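Local coordinates for alpha-rhamnosidase (Dictyoglomus thermophilum, PDB 6I60), which probably catalyses the hydrolysis of terminal non-reducing alpha-L-rhamnose residues in alpha-L-rhamnosides, releasing rhamnose, at residues A[793-796]-A[802-805]; A[782-787]-A[824-829]. All coordinates share one frame; numbering follows the deposited sequence.

Contact 1. Residues A[793-796]-A[802-805]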
ATOM      1  N   GLY A 793       2.481 -23.527   3.758  1.00 50.15           N
ATOM      2  CA  GLY A 793       1.956 -24.274   4.887  1.00 48.18           C
ATOM      3  C   GLY A 793       3.017 -24.613   5.911  1.00 52.67           C
ATOM      4  O   GLY A 793       2.735 -24.648   7.112  1.00 59.03           O
ATOM      5  N   TYR A 794       4.249 -24.861   5.458  1.00 46.89           N
ATOM      6  CA  TYR A 794       5.337 -25.131   6.390  1.00 50.22           C
ATOM      7  C   TYR A 794       5.601 -23.939   7.302  1.00 56.22           C
ATOM      8  O   TYR A 794       5.980 -24.121   8.465  1.00 62.35           O
ATOM      9  CB  TYR A 794       6.602 -25.510   5.620  1.00 50.83           C
ATOM     10  CG  TYR A 794       7.781 -25.843   6.504  1.00 48.80           C
ATOM     11  CD1 TYR A 794       7.699 -26.856   7.449  1.00 46.50           C
ATOM     12  CD2 TYR A 794       8.974 -25.143   6.393  1.00 48.59           C
ATOM     13  CE1 TYR A 794       8.773 -27.165   8.262  1.00 49.49           C
ATOM     14  CE2 TYR A 794      10.055 -25.445   7.201  1.00 55.00           C
ATOM     15  CZ  TYR A 794       9.949 -26.456   8.133  1.00 50.16           C
ATOM     16  OH  TYR A 794      11.020 -26.760   8.941  1.00 49.74           O
ATOM     17  N   MET A 795       5.407 -22.717   6.798  1.00 55.32           N
ATOM     18  CA  MET A 795       5.538 -21.542   7.653  1.00 52.08           C
ATOM     19  C   MET A 795       4.469 -21.536   8.735  1.00 53.87           C
ATOM     20  O   MET A 795       4.760 -21.261   9.906  1.00 53.94           O
ATOM     21  CB  MET A 795       5.451 -20.265   6.817  1.00 52.72           C
ATOM     22  CG  MET A 795       6.440 -20.190   5.668  1.00 47.37           C
ATOM     23  SD  MET A 795       6.445 -18.560   4.895  1.00 46.39           S
ATOM     24  CE  MET A 795       7.447 -18.881   3.444  1.00 48.67           C
ATOM     25  N   ILE A 796       3.226 -21.848   8.361  1.00 50.01           N
ATOM     26  CA  ILE A 796       2.127 -21.842   9.319  1.00 47.58           C
ATOM     27  C   ILE A 796       2.315 -22.943  10.355  1.00 56.67           C
ATOM     28  O   ILE A 796       2.087 -22.734  11.553  1.00 55.06           O
ATOM     29  CB  ILE A 796       0.781 -21.970   8.579  1.00 47.31           C
ATOM     30  CG1 ILE A 796       0.202 -20.588   8.257  1.00 57.53           C
ATOM     31  CG2 ILE A 796      -0.221 -22.775   9.393  1.00 56.62           C
ATOM     32  CD1 ILE A 796       1.041 -19.763   7.301  1.00 58.27           C
ATOM     33  N   THR A 802       2.621 -14.315  10.002  1.00 50.54           N
ATOM     34  CA  THR A 802       2.788 -13.553   8.772  1.00 46.65           C
ATOM     35  C   THR A 802       3.586 -14.439   7.819  1.00 41.95           C
ATOM     36  O   THR A 802       3.627 -15.669   7.948  1.00 48.99           O
ATOM     37  CB  THR A 802       3.460 -12.197   9.037  1.00 49.42           C
ATOM     38  OG1 THR A 802       4.567 -12.370   9.932  1.00 52.58           O
ATOM     39  CG2 THR A 802       2.469 -11.218   9.651  1.00 44.18           C
ATOM     40  N   LEU A 803       4.243 -13.824   6.845  1.00 49.49           N
ATOM     41  CA  LEU A 803       5.042 -14.553   5.874  1.00 44.54           C
ATOM     42  C   LEU A 803       6.524 -14.321   6.136  1.00 50.10           C
ATOM     43  O   LEU A 803       6.936 -13.238   6.561  1.00 57.35           O
ATOM     44  CB  LEU A 803       4.684 -14.137   4.445  1.00 44.24           C
ATOM     45  CG  LEU A 803       3.874 -15.171   3.658  1.00 47.23           C
ATOM     46  CD1 LEU A 803       2.556 -15.469   4.351  1.00 39.33           C
ATOM     47  CD2 LEU A 803       3.638 -14.700   2.235  1.00 51.04           C
ATOM     48  N   TRP A 804       7.322 -15.354   5.886  1.00 52.95           N
ATOM     49  CA  TRP A 804       8.753 -15.309   6.135  1.00 50.05           C
ATOM     50  C   TRP A 804       9.501 -14.730   4.941  1.00 52.19           C
ATOM     51  O   TRP A 804       9.001 -14.701   3.813  1.00 50.92           O
ATOM     52  CB  TRP A 804       9.299 -16.704   6.435  1.00 52.33           C
ATOM     53  CG  TRP A 804       8.836 -17.276   7.728  1.00 51.14           C
ATOM     54  CD1 TRP A 804       8.218 -16.612   8.745  1.00 50.03           C
ATOM     55  CD2 TRP A 804       8.950 -18.640   8.147  1.00 52.45           C
ATOM     56  NE1 TRP A 804       7.942 -17.479   9.774  1.00 53.01           N
ATOM     57  CE2 TRP A 804       8.381 -18.731   9.433  1.00 54.75           C
ATOM     58  CE3 TRP A 804       9.480 -19.794   7.559  1.00 46.24           C
ATOM     59  CZ2 TRP A 804       8.324 -19.929  10.141  1.00 53.32           C
ATOM     60  CZ3 TRP A 804       9.424 -20.982   8.265  1.00 54.65           C
ATOM     61  CH2 TRP A 804       8.851 -21.040   9.543  1.00 53.15           C
ATOM     62  N   GLU A 805      10.725 -14.274   5.207  1.00 56.74           N
ATOM     63  CA  GLU A 805      11.618 -13.854   4.136  1.00 52.58           C
ATOM     64  C   GLU A 805      12.193 -15.047   3.385  1.00 54.10           C
ATOM     65  O   GLU A 805      12.388 -14.974   2.166  1.00 48.63           O
ATOM     66  CB  GLU A 805      12.744 -12.991   4.709  1.00 52.14           C
ATOM     67  CG  GLU A 805      13.808 -12.581   3.706  1.00 55.12           C
ATOM     68  CD  GLU A 805      14.789 -11.577   4.279  1.00 57.88           C
ATOM     69  OE1 GLU A 805      14.814 -11.412   5.517  1.00 59.28           O
ATOM     70  OE2 GLU A 805      15.532 -10.952   3.493  1.00 62.35           O
TER
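A Met-aromatic contact between Met795 and Trp804 joins the short helix 792-797 to the loop that follows it, in the six-hairpin glycosidase domain. The thioether chain lies along one face of the indole. Met795 CG comes to 3.6 Å from Trp804 CE3, and Met795 CB stands over the middle of the ring system. The backbone joins in: Met795 CA sits 4.0 Å from the centroid of the Trp804 six-membered ring and only 15° off its normal, a CH-pi contact over the face. The sulfur is placed differently: Met795 SD is 4.4 Å from the centroid of the five-membered ring, in an oblique position 37° off the normal. With CG beside the backbone N (chi1 -55°) and the rest of the chain extended, Met795 reaches past the indole to the loop backbone. There SD accepts a weak hydrogen bond from Trp804 N, 3.5 Å long and nearly straight. Leu803 meets the same sulfur, its CG 4.4 Å from Met795 SD, an apolar contact. The two segments together bury 265 Å², about three quarters of it from Met795 and Trp804. On the loop side, Thr802 O accepts a hydrogen bond from Asn481 ND2, while Glu805 forms a salt bridge with Arg500. These bonds tie the ends of segment 802-805 to other parts of the domain. A short helix thus packs by its methionine on the loop that follows it, within the (alpha/alpha)6 barrel domain of the alpha-L-rhamnosidases.

Contact 2. Residues A[782-787]-A[824-829]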
ATOM      1  N   LYS A 782      -2.209 -28.618  -5.362  1.00 52.85           N
ATOM      2  CA  LYS A 782      -1.441 -29.556  -4.551  1.00 49.33           C
ATOM      3  C   LYS A 782      -0.168 -28.918  -4.013  1.00 53.36           C
ATOM      4  O   LYS A 782       0.329 -29.324  -2.956  1.00 60.46           O
ATOM      5  CB  LYS A 782      -1.107 -30.807  -5.363  1.00 48.37           C
ATOM      6  CG  LYS A 782      -2.223 -31.845  -5.387  1.00 59.04           C
ATOM      7  CD  LYS A 782      -1.684 -33.241  -5.663  1.00 56.87           C
ATOM      8  CE  LYS A 782      -0.864 -33.760  -4.491  1.00 62.73           C
ATOM      9  NZ  LYS A 782      -1.090 -35.213  -4.252  1.00 79.86           N
ATOM     10  N   ILE A 783       0.372 -27.926  -4.724  1.00 51.78           N
ATOM     11  CA  ILE A 783       1.528 -27.194  -4.216  1.00 49.33           C
ATOM     12  C   ILE A 783       1.130 -26.345  -3.016  1.00 51.70           C
ATOM     13  O   ILE A 783       1.840 -26.304  -2.004  1.00 59.21           O
ATOM     14  CB  ILE A 783       2.146 -26.342  -5.339  1.00 44.87           C
ATOM     15  CG1 ILE A 783       2.858 -27.233  -6.357  1.00 42.91           C
ATOM     16  CG2 ILE A 783       3.108 -25.313  -4.770  1.00 48.01           C
ATOM     17  CD1 ILE A 783       2.962 -26.620  -7.738  1.00 44.60           C
ATOM     18  N   VAL A 784      -0.018 -25.670  -3.103  1.00 51.72           N
ATOM     19  CA  VAL A 784      -0.459 -24.791  -2.026  1.00 48.63           C
ATOM     20  C   VAL A 784      -0.816 -25.597  -0.782  1.00 47.63           C
ATOM     21  O   VAL A 784      -0.497 -25.199   0.345  1.00 46.17           O
ATOM     22  CB  VAL A 784      -1.637 -23.924  -2.509  1.00 45.11           C
ATOM     23  CG1 VAL A 784      -2.539 -23.534  -1.352  1.00 47.84           C
ATOM     24  CG2 VAL A 784      -1.123 -22.685  -3.227  1.00 42.78           C
ATOM     25  N   ASN A 785      -1.460 -26.752  -0.966  1.00 49.98           N
ATOM     26  CA  ASN A 785      -1.915 -27.579   0.148  1.00 54.73           C
ATOM     27  C   ASN A 785      -0.778 -28.286   0.880  1.00 58.66           C
ATOM     28  O   ASN A 785      -1.052 -29.052   1.811  1.00 64.08           O
ATOM     29  CB  ASN A 785      -2.928 -28.612  -0.357  1.00 56.01           C
ATOM     30  CG  ASN A 785      -3.924 -29.035   0.714  1.00 57.24           C
ATOM     31  OD1 ASN A 785      -5.077 -29.342   0.413  1.00 57.31           O
ATOM     32  ND2 ASN A 785      -3.480 -29.060   1.967  1.00 65.27           N
ATOM     33  N   GLN A 786       0.476 -28.057   0.502  1.00 60.80           N
ATOM     34  CA  GLN A 786       1.593 -28.710   1.168  1.00 55.16           C
ATOM     35  C   GLN A 786       1.842 -28.092   2.538  1.00 49.68           C
ATOM     36  O   GLN A 786       1.767 -26.872   2.712  1.00 56.75           O
ATOM     37  CB  GLN A 786       2.854 -28.615   0.312  1.00 53.68           C
ATOM     38  CG  GLN A 786       2.860 -29.566  -0.872  1.00 61.58           C
ATOM     39  CD  GLN A 786       2.486 -30.986  -0.487  1.00 62.79           C
ATOM     40  OE1 GLN A 786       1.418 -31.480  -0.852  1.00 64.96           O
ATOM     41  NE2 GLN A 786       3.368 -31.653   0.251  1.00 54.56           N
ATOM     42  N   LYS A 787       2.132 -28.948   3.517  1.00 51.71           N
ATOM     43  CA  LYS A 787       2.466 -28.522   4.869  1.00 53.17           C
ATOM     44  C   LYS A 787       3.921 -28.801   5.221  1.00 51.31           C
ATOM     45  O   LYS A 787       4.317 -28.624   6.377  1.00 52.10           O
ATOM     46  CB  LYS A 787       1.544 -29.201   5.883  1.00 57.87           C
ATOM     47  CG  LYS A 787       0.295 -28.405   6.221  1.00 62.26           C
ATOM     48  CD  LYS A 787      -0.597 -29.166   7.190  1.00 67.10           C
ATOM     49  CE  LYS A 787      -1.921 -29.545   6.545  1.00 61.12           C
ATOM     50  NZ  LYS A 787      -3.039 -29.528   7.531  1.00 70.02           N
ATOM     51  N   GLY A 824       4.115 -12.890  -0.866  1.00 48.42           N
ATOM     52  CA  GLY A 824       2.680 -12.804  -0.681  1.00 45.46           C
ATOM     53  C   GLY A 824       1.847 -12.749  -1.940  1.00 51.42           C
ATOM     54  O   GLY A 824       0.628 -12.578  -1.855  1.00 46.24           O
ATOM     55  N   SER A 825       2.462 -12.897  -3.115  1.00 51.32           N
ATOM     56  CA  SER A 825       1.727 -12.818  -4.372  1.00 47.83           C
ATOM     57  C   SER A 825       0.740 -13.962  -4.562  1.00 44.69           C
ATOM     58  O   SER A 825      -0.079 -13.899  -5.484  1.00 43.92           O
ATOM     59  CB  SER A 825       2.704 -12.787  -5.547  1.00 48.70           C
ATOM     60  OG  SER A 825       3.802 -13.655  -5.326  1.00 53.60           O
ATOM     61  N   VAL A 826       0.795 -14.997  -3.723  1.00 43.44           N
ATOM     62  CA  VAL A 826      -0.110 -16.129  -3.885  1.00 49.02           C
ATOM     63  C   VAL A 826      -1.537 -15.738  -3.530  1.00 50.18           C
ATOM     64  O   VAL A 826      -2.496 -16.348  -4.018  1.00 49.30           O
ATOM     65  CB  VAL A 826       0.384 -17.319  -3.042  1.00 46.20           C
ATOM     66  CG1 VAL A 826      -0.514 -18.531  -3.231  1.00 41.25           C
ATOM     67  CG2 VAL A 826       1.801 -17.655  -3.428  1.00 53.86           C
ATOM     68  N   ASP A 827      -1.707 -14.711  -2.692  1.00 53.38           N
ATOM     69  CA  ASP A 827      -3.051 -14.277  -2.331  1.00 49.62           C
ATOM     70  C   ASP A 827      -3.827 -13.785  -3.545  1.00 46.01           C
ATOM     71  O   ASP A 827      -5.058 -13.889  -3.577  1.00 47.58           O
ATOM     72  CB  ASP A 827      -2.988 -13.188  -1.264  1.00 52.13           C
ATOM     73  CG  ASP A 827      -4.196 -13.203  -0.354  1.00 56.80           C
ATOM     74  OD1 ASP A 827      -4.418 -14.235   0.316  1.00 57.12           O
ATOM     75  OD2 ASP A 827      -4.927 -12.190  -0.316  1.00 50.03           O
ATOM     76  N   ALA A 828      -3.130 -13.249  -4.549  1.00 49.11           N
ATOM     77  CA  ALA A 828      -3.800 -12.887  -5.793  1.00 52.60           C
ATOM     78  C   ALA A 828      -4.319 -14.118  -6.522  1.00 47.23           C
ATOM     79  O   ALA A 828      -5.365 -14.056  -7.177  1.00 46.25           O
ATOM     80  CB  ALA A 828      -2.854 -12.094  -6.692  1.00 47.90           C
ATOM     81  N   TRP A 829      -3.607 -15.242  -6.417  1.00 50.91           N
ATOM     82  CA  TRP A 829      -4.072 -16.476  -7.038  1.00 48.96           C
ATOM     83  C   TRP A 829      -5.347 -16.987  -6.380  1.00 52.14           C
ATOM     84  O   TRP A 829      -6.190 -17.592  -7.054  1.00 55.60           O
ATOM     85  CB  TRP A 829      -2.971 -17.536  -6.976  1.00 48.13           C
ATOM     86  CG  TRP A 829      -3.283 -18.784  -7.738  1.00 45.73           C
ATOM     87  CD1 TRP A 829      -3.360 -18.920  -9.092  1.00 44.98           C
ATOM     88  CD2 TRP A 829      -3.558 -20.077  -7.187  1.00 48.62           C
ATOM     89  NE1 TRP A 829      -3.669 -20.218  -9.421  1.00 51.08           N
ATOM     90  CE2 TRP A 829      -3.795 -20.949  -8.269  1.00 53.22           C
ATOM     91  CE3 TRP A 829      -3.629 -20.582  -5.885  1.00 49.46           C
ATOM     92  CZ2 TRP A 829      -4.097 -22.297  -8.088  1.00 54.38           C
ATOM     93  CZ3 TRP A 829      -3.926 -21.923  -5.709  1.00 52.73           C
ATOM     94  CH2 TRP A 829      -4.157 -22.764  -6.804  1.00 51.31           C
TER
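Val784 overlaps the indole of Trp829 with one methyl group, its CG2 lying 3.8 Å from Trp829 CZ3. The contact links the end of helix 777-784 to the N-terminal part of helix 826-835, within the six-hairpin glycosidase domain, whose fold in this family is an (alpha/alpha)6 barrel. It is small and wholly apolar: the segments bury 89 Å² between them, no hydrogen bond crosses, and all three residues that touch are buried. The same methyl also meets Val826, with Val784 CG2 at 4.2 Å from Val826 CG1. Val826 and Trp829 are three residues apart in the sequence, so both side chains project from one side of the helical turn, and a weak backbone bond from Trp829 N to Val826 O spans the same turn. Val784 CG2 approaches the indole obliquely, a van der Waals contact. The branch that does the touching is set by the torsion of Val784: CG1 is anti to the backbone N (chi1 152°), leaving CG2 to face the partner helix. CG1 remains farther off, 4.9 Å from Trp829 CZ3. Phe768 of helix 761-773 packs on all three side chains, its ring plane at about 35° to that of Trp829, and Ile475 of helix 473-488 touches Val784 as well. At the other end of the indole, a hydrogen bond from Trp829 NE1 to Thr772 OG1 satisfies the buried N-H and helps fix the ring's rotation. Of the two Val826 methyls, CG1 is the one turned to Val784, for Val826 CG2 stays 5.8 Å from Val784 CG2.

In the fold
Along the chain, contact 1 falls between the two segments of contact 2: the order is 782-787, 793-796, 802-805, 824-829. Helices 777-784, 792-797 and 826-835 are thus visited in succession, and all four segments belong to the six-hairpin glycosidase domain. The contact centres are 11 Å apart and lie on the same side of the chain's centre. The two also adjoin directly: Leu803 CD2 reaches 3.6 Å from Gly824 CA, a buried touch, and Tyr794 CB lies 3.9 Å from Lys787 O, nearer the surface. Helix 473-488 touches both contacts. The connection after helix 777-784 thus packs against helices 473-488 and 826-835.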